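Local atomic coordinates of PspGI restriction endonuclease (Pyrococcus sp. GI-H, PDB entry 3BM3), a protein that probably cuts DNA as a type II site-specific deoxyribonuclease, and is captured here on its substrate DNA in a base-flipping complex. Residues C[18-23]-C[97-102]; C[73-78]-C[87-92]. The protein carries 2 engineered substitutions. All blocks are in the same frame, centred on the assembly; numbering follows the deposited sequence. Where two conformers were deposited one is given.

Both contacts use helix 85-115, which carries side chains that touch the DNA, and both are buried; their centres lie about 16 Å apart. Interaction 2 joins this helix to the preceding helix 52-80 near the turn between them, its centre about 26 Å from the centre of the chain. Interaction 1, centred about 12 Å from that point, is where the start of helix 20-31 comes against the same long helix. The chemistry changes accordingly. Residues 18-23 and 97-102 meet through one arginine shared between a backbone carbonyl and a DNA phosphate, with waters alongside, whereas 73-78 and 87-92 hold each other by apolar side chains and a paired salt bridge.

Interaction 1. Residues C[18-23]-C[97-102]; sequences PPTNEI and FSRGGK. With nucleotides of chain A; nucleotides of chain B.
Arg99, on the DNA-binding face of helix 85-115, reaches across to Pro18 just ahead of helix 20-31, and its guanidinium is shared between protein backbone and DNA. Residues 97-102 belong to the region matching the EcoRII C-terminal family of the PD-(D/E)XK clan. Arg99 NH1 donates to Pro18 O at 2.7 Å in a nearly straight bond (172°), with the oxygen in the guanidinium plane. On another edge of the same flat group, OP1 of DT11 in chain B takes two bonds, 2.6 Å from Arg99 NE and 2.8 Å from Arg99 NH2. The chain runs extended from CG to NE, chi2 and chi3 both 171°, which carries the guanidinium clear of its own helix to the phosphate. NH2 also bonds to Ile17 O, so successive carbonyls before helix 20-31 fix the rotation of the group, and Tyr67 of helix 52-80 touches the arginine as well. The positive charge would be expected to stabilise the phosphate.

Thr20, in the first turn of helix 20-31, slides past Arg99 in the opposite direction, with OG1 beside the arginine CB and CG. Water 1 ties the two together, bonding Thr20 OG1 at 2.8 Å and accepting from Arg99 NH1 at 3.0 Å; the same water takes a weak bond from N6 of DA6 in chain A. That adenine, consistent with a flipped base, lays one face against the helix, over Gly100, with its C2 3.3 Å from Arg99 CB. With no side chain on Gly100, base and sugar can lie close to the backbone.

Beyond Thr20, Lys102 lays CG near the threonine CB, and its NZ donates to water 2, which also accepts from Asn21 N at 2.8 Å.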
loop_
_atom_site.group_PDB
_atom_site.type_symbol
_atom_site.label_atom_id
_atom_site.label_comp_id
_atom_site.label_asym_id
_atom_site.label_seq_id
_atom_site.Cartn_x
_atom_site.Cartn_y
_atom_site.Cartn_z
ATOM N N PRO C 18 -7.630 -21.688 12.401
ATOM C CA PRO C 18 -8.473 -22.051 11.282
ATOM C C PRO C 18 -8.532 -20.967 10.209
ATOM O O PRO C 18 -8.421 -19.779 10.529
ATOM C CB PRO C 18 -9.833 -22.226 11.943
ATOM C CG PRO C 18 -9.492 -22.752 13.292
ATOM C CD PRO C 18 -8.290 -21.962 13.688
ATOM N N PRO C 19 -8.637 -21.373 8.945
ATOM C CA PRO C 19 -8.609 -20.346 7.896
ATOM C C PRO C 19 -9.808 -19.414 7.938
ATOM O O PRO C 19 -10.851 -19.739 8.494
ATOM C CB PRO C 19 -8.606 -21.143 6.608
ATOM C CG PRO C 19 -9.048 -22.500 6.974
ATOM C CD PRO C 19 -8.722 -22.729 8.392
ATOM N N THR C 20 -9.629 -18.244 7.358
ATOM C CA THR C 20 -10.640 -17.208 7.408
ATOM C C THR C 20 -11.992 -17.709 6.893
ATOM O O THR C 20 -13.012 -17.395 7.482
ATOM C CB THR C 20 -10.198 -15.969 6.608
ATOM O OG1 THR C 20 -8.984 -15.495 7.150
ATOM C CG2 THR C 20 -11.223 -14.856 6.683
ATOM N N ASN C 21 -11.990 -18.475 5.818
ATOM C CA ASN C 21 -13.255 -18.985 5.271
ATOM C C ASN C 21 -14.022 -19.762 6.337
ATOM O O ASN C 21 -15.235 -19.582 6.510
ATOM C CB ASN C 21 -13.019 -19.801 3.990
ATOM C CG ASN C 21 -12.258 -21.109 4.218
ATOM O OD1 ASN C 21 -11.330 -21.202 5.018
ATOM N ND2 ASN C 21 -12.656 -22.131 3.487
ATOM N N GLU C 22 -13.311 -20.601 7.093
ATOM C CA GLU C 22 -13.945 -21.382 8.150
ATOM C C GLU C 22 -14.472 -20.505 9.270
ATOM O O GLU C 22 -15.575 -20.729 9.782
ATOM C CB GLU C 22 -12.977 -22.448 8.683
ATOM C CG GLU C 22 -12.628 -23.460 7.604
ATOM C CD GLU C 22 -11.690 -24.563 8.033
ATOM O OE1 GLU C 22 -11.440 -24.728 9.257
ATOM O OE2 GLU C 22 -11.210 -25.280 7.113
ATOM N N ILE C 23 -13.695 -19.489 9.628
ATOM C CA ILE C 23 -14.085 -18.578 10.671
ATOM C C ILE C 23 -15.297 -17.775 10.239
ATOM O O ILE C 23 -16.203 -17.564 11.028
ATOM C CB ILE C 23 -12.923 -17.658 11.066
ATOM C CG1 ILE C 23 -11.787 -18.508 11.686
ATOM C CG2 ILE C 23 -13.394 -16.596 12.019
ATOM C CD1 ILE C 23 -10.564 -17.705 12.110
ATOM N N PHE C 97 -3.469 -8.678 9.268
ATOM C CA PHE C 97 -3.540 -7.854 8.064
ATOM C C PHE C 97 -4.115 -8.702 6.936
ATOM O O PHE C 97 -5.103 -8.347 6.311
ATOM C CB PHE C 97 -2.148 -7.389 7.702
ATOM C CG PHE C 97 -1.640 -6.233 8.551
ATOM C CD1 PHE C 97 -2.474 -5.144 8.816
ATOM C CD2 PHE C 97 -0.338 -6.184 8.983
ATOM C CE1 PHE C 97 -1.991 -4.047 9.503
ATOM C CE2 PHE C 97 0.126 -5.087 9.698
ATOM C CZ PHE C 97 -0.695 -4.030 9.925
ATOM N N SER C 98 -3.476 -9.834 6.679
ATOM C CA SER C 98 -3.878 -10.677 5.550
ATOM C C SER C 98 -5.326 -11.159 5.736
ATOM O O SER C 98 -6.175 -11.012 4.838
ATOM C CB SER C 98 -2.908 -11.841 5.368
ATOM O OG SER C 98 -3.297 -12.605 4.245
ATOM N N ARG C 99 -5.616 -11.692 6.914
ATOM C CA ARG C 99 -6.960 -12.208 7.217
ATOM C C ARG C 99 -8.057 -11.173 7.255
ATOM O O ARG C 99 -9.164 -11.433 6.823
ATOM C CB ARG C 99 -6.954 -12.960 8.541
ATOM C CG ARG C 99 -6.120 -14.219 8.498
ATOM C CD ARG C 99 -5.985 -14.774 9.908
ATOM N NE ARG C 99 -5.375 -16.091 9.914
ATOM C CZ ARG C 99 -6.024 -17.245 10.065
ATOM N NH1 ARG C 99 -7.332 -17.273 10.228
ATOM N NH2 ARG C 99 -5.358 -18.393 10.045
ATOM N N GLY C 100 -7.747 -9.978 7.733
ATOM C CA GLY C 100 -8.735 -8.949 7.796
ATOM C C GLY C 100 -9.113 -8.597 6.360
ATOM O O GLY C 100 -10.291 -8.379 6.075
ATOM N N GLY C 101 -8.136 -8.538 5.464
ATOM C CA GLY C 101 -8.465 -8.276 4.049
ATOM C C GLY C 101 -9.261 -9.408 3.464
ATOM O O GLY C 101 -10.307 -9.216 2.808
ATOM N N LYS C 102 -8.805 -10.618 3.703
ATOM C CA LYS C 102 -9.491 -11.774 3.136
ATOM C C LYS C 102 -10.915 -11.852 3.670
ATOM O O LYS C 102 -11.851 -12.174 2.933
ATOM C CB LYS C 102 -8.710 -13.054 3.415
ATOM C CG LYS C 102 -9.385 -14.324 2.874
ATOM C CD LYS C 102 -9.367 -14.410 1.365
ATOM C CE LYS C 102 -9.473 -15.865 0.860
ATOM N NZ LYS C 102 -8.645 -16.828 1.619
ATOM P P DC A 5 -6.907 -5.005 2.378
ATOM O OP1 DC A 5 -8.325 -4.944 2.772
ATOM O OP2 DC A 5 -6.405 -4.170 1.255
ATOM O "O5'" DC A 5 -6.037 -4.668 3.667
ATOM C "C5'" DC A 5 -6.240 -5.404 4.863
ATOM C "C4'" DC A 5 -5.223 -4.978 5.893
ATOM O "O4'" DC A 5 -3.921 -5.289 5.364
ATOM C "C3'" DC A 5 -5.236 -3.475 6.172
ATOM O "O3'" DC A 5 -5.348 -3.249 7.570
ATOM C "C2'" DC A 5 -3.903 -2.968 5.654
ATOM C "C1'" DC A 5 -3.038 -4.210 5.601
ATOM N N1 DC A 5 -2.071 -4.173 4.502
ATOM C C2 DC A 5 -0.738 -4.473 4.766
ATOM O O2 DC A 5 -0.428 -4.851 5.907
ATOM N N3 DC A 5 0.176 -4.355 3.776
ATOM C C4 DC A 5 -0.213 -3.977 2.552
ATOM N N4 DC A 5 0.722 -3.839 1.610
ATOM C C5 DC A 5 -1.578 -3.718 2.245
ATOM C C6 DC A 5 -2.464 -3.825 3.237
ATOM P P DT B 11 -1.883 -17.113 8.366
ATOM O OP1 DT B 11 -2.984 -17.017 9.338
ATOM O OP2 DT B 11 -0.998 -18.302 8.359
ATOM O "O5'" DT B 11 -2.486 -16.933 6.904
ATOM C "C5'" DT B 11 -3.397 -15.875 6.628
ATOM C "C4'" DT B 11 -3.508 -15.675 5.136
ATOM O "O4'" DT B 11 -2.246 -15.243 4.603
ATOM C "C3'" DT B 11 -3.819 -16.947 4.358
ATOM O "O3'" DT B 11 -5.234 -17.165 4.367
ATOM C "C2'" DT B 11 -3.241 -16.658 2.980
ATOM C "C1'" DT B 11 -2.287 -15.481 3.206
ATOM N N1 DT B 11 -0.906 -15.665 2.735
ATOM C C2 DT B 11 -0.485 -14.854 1.711
ATOM O O2 DT B 11 -1.216 -14.038 1.172
ATOM N N3 DT B 11 0.821 -15.031 1.339
ATOM C C4 DT B 11 1.725 -15.928 1.867
ATOM O O4 DT B 11 2.875 -15.962 1.436
ATOM C C5 DT B 11 1.207 -16.773 2.924
ATOM C C7 DT B 11 2.108 -17.793 3.542
ATOM C C6 DT B 11 -0.067 -16.600 3.301
ATOM P P DA A 6 -6.785 -3.312 8.258
ATOM O OP1 DA A 6 -7.813 -2.732 7.350
ATOM O OP2 DA A 6 -6.624 -2.749 9.627
ATOM O "O5'" DA A 6 -7.094 -4.869 8.343
ATOM C "C5'" DA A 6 -6.457 -5.674 9.322
ATOM C "C4'" DA A 6 -7.305 -5.702 10.566
ATOM O "O4'" DA A 6 -8.491 -6.509 10.367
ATOM C "C3'" DA A 6 -6.600 -6.279 11.793
ATOM O "O3'" DA A 6 -6.766 -5.359 12.864
ATOM C "C2'" DA A 6 -7.345 -7.574 12.064
ATOM C "C1'" DA A 6 -8.726 -7.231 11.559
ATOM N N9 DA A 6 -9.590 -8.369 11.243
ATOM C C8 DA A 6 -10.920 -8.299 10.922
ATOM N N7 DA A 6 -11.473 -9.464 10.700
ATOM C C5 DA A 6 -10.436 -10.366 10.881
ATOM C C6 DA A 6 -10.383 -11.765 10.795
ATOM N N6 DA A 6 -11.438 -12.526 10.486
ATOM N N1 DA A 6 -9.199 -12.365 11.042
ATOM C C2 DA A 6 -8.146 -11.597 11.355
ATOM N N3 DA A 6 -8.072 -10.272 11.467
ATOM C C4 DA A 6 -9.267 -9.707 11.215
HETATM O O HOH W 1 -9.338 -15.114 9.863
HETATM O O HOH W 2 -9.782 -18.592 4.078
#

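Interaction 2. Residues C[73-78]-C[87-92]. With nucleotides of chain B.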
loop_
_atom_site.group_PDB
_atom_site.type_symbol
_atom_site.label_atom_id
_atom_site.label_comp_id
_atom_site.label_asym_id
_atom_site.label_seq_id
_atom_site.Cartn_x
_atom_site.Cartn_y
_atom_site.Cartn_z
ATOM N N GLN C 73 -5.797 -18.813 21.990
ATOM C CA GLN C 73 -5.436 -20.204 22.228
ATOM C C GLN C 73 -4.044 -20.530 21.726
ATOM O O GLN C 73 -3.248 -21.188 22.400
ATOM C CB GLN C 73 -6.420 -21.135 21.541
ATOM C CG GLN C 73 -7.790 -21.126 22.168
ATOM C CD GLN C 73 -8.691 -22.127 21.530
ATOM O OE1 GLN C 73 -8.258 -23.235 21.189
ATOM N NE2 GLN C 73 -9.930 -21.746 21.323
ATOM N N VAL C 74 -3.759 -20.080 20.513
ATOM C CA VAL C 74 -2.481 -20.335 19.887
ATOM C C VAL C 74 -1.369 -19.609 20.645
ATOM O O VAL C 74 -0.316 -20.176 20.928
ATOM C CB VAL C 74 -2.506 -19.925 18.422
ATOM C CG1 VAL C 74 -1.109 -20.007 17.824
ATOM C CG2 VAL C 74 -3.424 -20.822 17.663
ATOM N N ARG C 75 -1.631 -18.369 21.036
ATOM C CA ARG C 75 -0.682 -17.605 21.822
ATOM C C ARG C 75 -0.297 -18.347 23.093
ATOM O O ARG C 75 0.895 -18.546 23.412
ATOM C CB ARG C 75 -1.285 -16.249 22.191
ATOM C CG ARG C 75 -0.288 -15.389 22.965
ATOM C CD ARG C 75 -0.892 -14.058 23.342
ATOM N NE ARG C 75 -0.988 -13.197 22.179
ATOM C CZ ARG C 75 -2.101 -12.915 21.510
ATOM N NH1 ARG C 75 -3.274 -13.407 21.891
ATOM N NH2 ARG C 75 -2.036 -12.136 20.458
ATOM N N GLU C 76 -1.313 -18.777 23.828
ATOM C CA GLU C 76 -1.047 -19.478 25.076
ATOM C C GLU C 76 -0.198 -20.728 24.858
ATOM O O GLU C 76 0.723 -21.011 25.631
ATOM C CB GLU C 76 -2.365 -19.779 25.802
ATOM C CG GLU C 76 -3.044 -18.504 26.270
ATOM C CD GLU C 76 -4.371 -18.735 26.977
ATOM O OE1 GLU C 76 -4.860 -19.896 27.038
ATOM O OE2 GLU C 76 -4.943 -17.732 27.457
ATOM N N ALA C 77 -0.474 -21.472 23.798
ATOM C CA ALA C 77 0.254 -22.701 23.519
ATOM C C ALA C 77 1.697 -22.397 23.207
ATOM O O ALA C 77 2.600 -23.086 23.716
ATOM C CB ALA C 77 -0.404 -23.475 22.357
ATOM N N TYR C 78 1.930 -21.371 22.377
ATOM C CA TYR C 78 3.297 -21.008 21.985
ATOM C C TYR C 78 4.073 -20.384 23.137
ATOM O O TYR C 78 5.262 -20.617 23.266
ATOM C CB TYR C 78 3.327 -20.144 20.732
ATOM C CG TYR C 78 3.183 -20.998 19.514
ATOM C CD1 TYR C 78 1.938 -21.499 19.140
ATOM C CD2 TYR C 78 4.282 -21.345 18.740
ATOM C CE1 TYR C 78 1.798 -22.310 18.027
ATOM C CE2 TYR C 78 4.150 -22.155 17.601
ATOM C CZ TYR C 78 2.901 -22.638 17.260
ATOM O OH TYR C 78 2.740 -23.446 16.156
ATOM N N LYS C 87 8.342 -12.582 17.797
ATOM C CA LYS C 87 8.053 -13.228 16.520
ATOM C C LYS C 87 6.608 -13.694 16.454
ATOM O O LYS C 87 5.947 -13.536 15.442
ATOM C CB LYS C 87 9.035 -14.368 16.232
ATOM C CG LYS C 87 10.428 -13.828 15.847
ATOM C CD LYS C 87 10.450 -12.710 14.739
ATOM C CE LYS C 87 10.409 -13.246 13.284
ATOM N NZ LYS C 87 10.672 -12.191 12.245
ATOM N N LEU C 88 6.111 -14.196 17.567
ATOM C CA LEU C 88 4.736 -14.646 17.657
ATOM C C LEU C 88 3.771 -13.496 17.357
ATOM O O LEU C 88 2.842 -13.604 16.536
ATOM C CB LEU C 88 4.505 -15.168 19.076
ATOM C CG LEU C 88 3.124 -15.758 19.316
ATOM C CD1 LEU C 88 2.833 -16.970 18.409
ATOM C CD2 LEU C 88 3.052 -16.188 20.780
ATOM N N GLU C 89 3.986 -12.396 18.043
ATOM C CA GLU C 89 3.101 -11.246 17.887
ATOM C C GLU C 89 3.240 -10.625 16.508
ATOM O O GLU C 89 2.252 -10.135 15.946
ATOM C CB GLU C 89 3.325 -10.231 18.991
ATOM C CG GLU C 89 2.996 -10.781 20.381
ATOM C CD GLU C 89 1.571 -11.221 20.591
ATOM O OE1 GLU C 89 0.660 -10.937 19.788
ATOM O OE2 GLU C 89 1.344 -11.841 21.642
ATOM N N GLN C 90 4.435 -10.703 15.926
ATOM C CA GLN C 90 4.594 -10.155 14.582
ATOM C C GLN C 90 3.782 -11.031 13.643
ATOM O O GLN C 90 3.060 -10.543 12.773
ATOM C CB GLN C 90 6.060 -10.173 14.160
ATOM C CG GLN C 90 6.221 -9.694 12.753
ATOM C CD GLN C 90 7.596 -9.897 12.240
ATOM O OE1 GLN C 90 8.122 -10.999 12.345
ATOM N NE2 GLN C 90 8.200 -8.843 11.717
ATOM N N SER C 91 3.932 -12.340 13.813
ATOM C CA SER C 91 3.204 -13.310 12.987
ATOM C C SER C 91 1.705 -13.120 13.083
ATOM O O SER C 91 1.006 -13.124 12.069
ATOM C CB SER C 91 3.600 -14.750 13.309
ATOM O OG SER C 91 4.934 -15.036 12.888
ATOM N N PHE C 92 1.205 -12.877 14.288
ATOM C CA PHE C 92 -0.194 -12.636 14.451
ATOM C C PHE C 92 -0.624 -11.335 13.773
ATOM O O PHE C 92 -1.657 -11.324 13.145
ATOM C CB PHE C 92 -0.560 -12.556 15.904
ATOM C CG PHE C 92 -0.528 -13.865 16.642
ATOM C CD1 PHE C 92 -0.805 -15.092 16.038
ATOM C CD2 PHE C 92 -0.259 -13.853 17.993
ATOM C CE1 PHE C 92 -0.845 -16.276 16.776
ATOM C CE2 PHE C 92 -0.266 -15.027 18.702
ATOM C CZ PHE C 92 -0.569 -16.226 18.114
ATOM P P DA B 10 4.722 -15.658 9.216
ATOM O OP1 DA B 10 4.665 -16.246 10.585
ATOM O OP2 DA B 10 5.501 -16.332 8.163
ATOM O "O5'" DA B 10 3.214 -15.496 8.751
ATOM C "C5'" DA B 10 2.327 -14.720 9.537
ATOM C "C4'" DA B 10 1.006 -14.551 8.833
ATOM O "O4'" DA B 10 1.169 -13.710 7.673
ATOM C "C3'" DA B 10 0.391 -15.851 8.332
ATOM O "O3'" DA B 10 -1.007 -15.794 8.545
ATOM C "C2'" DA B 10 0.734 -15.864 6.850
ATOM C "C1'" DA B 10 0.732 -14.384 6.498
ATOM N N9 DA B 10 1.669 -14.029 5.441
ATOM C C8 DA B 10 2.969 -14.450 5.309
ATOM N N7 DA B 10 3.591 -13.934 4.281
ATOM C C5 DA B 10 2.633 -13.123 3.689
ATOM C C6 DA B 10 2.675 -12.296 2.567
ATOM N N6 DA B 10 3.771 -12.133 1.825
ATOM N N1 DA B 10 1.548 -11.631 2.233
ATOM C C2 DA B 10 0.459 -11.787 3.002
ATOM N N3 DA B 10 0.301 -12.531 4.098
ATOM C C4 DA B 10 1.441 -13.182 4.386
ATOM P P DG B 9 9.311 -10.768 7.048
ATOM O OP1 DG B 9 10.447 -10.447 7.957
ATOM O OP2 DG B 9 9.588 -11.166 5.647
ATOM O "O5'" DG B 9 8.451 -11.918 7.723
ATOM C "C5'" DG B 9 7.956 -11.745 9.043
ATOM C "C4'" DG B 9 6.517 -12.192 9.129
ATOM O "O4'" DG B 9 5.677 -11.326 8.318
ATOM C "C3'" DG B 9 6.249 -13.607 8.632
ATOM O "O3'" DG B 9 5.172 -14.131 9.395
ATOM C "C2'" DG B 9 5.827 -13.374 7.190
ATOM C "C1'" DG B 9 5.021 -12.092 7.313
ATOM N N9 DG B 9 4.981 -11.276 6.101
ATOM C C8 DG B 9 6.024 -11.007 5.253
ATOM N N7 DG B 9 5.696 -10.203 4.276
ATOM C C5 DG B 9 4.351 -9.936 4.486
ATOM C C6 DG B 9 3.449 -9.125 3.750
ATOM O O6 DG B 9 3.674 -8.448 2.738
ATOM N N1 DG B 9 2.176 -9.142 4.308
ATOM C C2 DG B 9 1.812 -9.845 5.431
ATOM N N2 DG B 9 0.539 -9.726 5.817
ATOM N N3 DG B 9 2.645 -10.606 6.126
ATOM C C4 DG B 9 3.889 -10.603 5.601
ATOM P P DG B 8 10.483 -5.854 10.492
ATOM O OP1 DG B 8 9.604 -4.987 11.299
ATOM O OP2 DG B 8 11.485 -6.732 11.160
ATOM O "O5'" DG B 8 9.572 -6.810 9.611
ATOM C "C5'" DG B 8 8.574 -6.272 8.761
ATOM C "C4'" DG B 8 7.875 -7.404 8.056
ATOM O "O4'" DG B 8 6.832 -6.880 7.197
ATOM C "C3'" DG B 8 8.794 -8.206 7.137
ATOM O "O3'" DG B 8 8.296 -9.536 7.066
ATOM C "C2'" DG B 8 8.559 -7.535 5.796
ATOM C "C1'" DG B 8 7.059 -7.376 5.891
ATOM N N9 DG B 8 6.453 -6.447 4.946
ATOM C C8 DG B 8 7.070 -5.768 3.922
ATOM N N7 DG B 8 6.242 -5.046 3.220
ATOM C C5 DG B 8 5.008 -5.259 3.819
ATOM C C6 DG B 8 3.730 -4.762 3.485
ATOM O O6 DG B 8 3.413 -4.028 2.538
ATOM N N1 DG B 8 2.757 -5.211 4.372
ATOM C C2 DG B 8 2.987 -6.051 5.438
ATOM N N2 DG B 8 1.927 -6.365 6.184
ATOM N N3 DG B 8 4.174 -6.538 5.745
ATOM C C4 DG B 8 5.132 -6.104 4.901
#
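An antiparallel helical hairpin is closed here: helices 52-80 and 85-115 pass with local axes 11.1 Å apart at 160°, and Arg75 grips Glu89 across the gap. The grip is side-on. Arg75 NE donates to Glu89 OE2 at 2.8 Å and Arg75 NH2 to Glu89 OE1 at 3.0 Å, the second nearly straight, and each oxygen uses its syn lone pair. Guanidinium and carboxylate lie only 7° from coplanar; the Arg75 chain bends at chi3 (-74°), turning its guanidinium toward Glu89. Phe92 sets CE2 over one guanidinium face, but its ring is steeply tilted rather than stacked.

Deeper between the helices the contact is apolar. Val74 CG1 meets the Phe92 ring at its edge, 3.8 Å from CZ, while Leu88 places CD1 4.0 Å from Tyr78 CB. On the DNA side of the second helix, Ser91 OG donates to OP1 of DA10 in chain B at 2.6 Å.

Glu71 pairs with Arg75 NH2, and Arg85 with Glu89 OE2, so the bidentate bridge is the middle of a four-residue charge network. Such alternation of charges probably keeps both Arg75 and Glu89 ionised although they are buried.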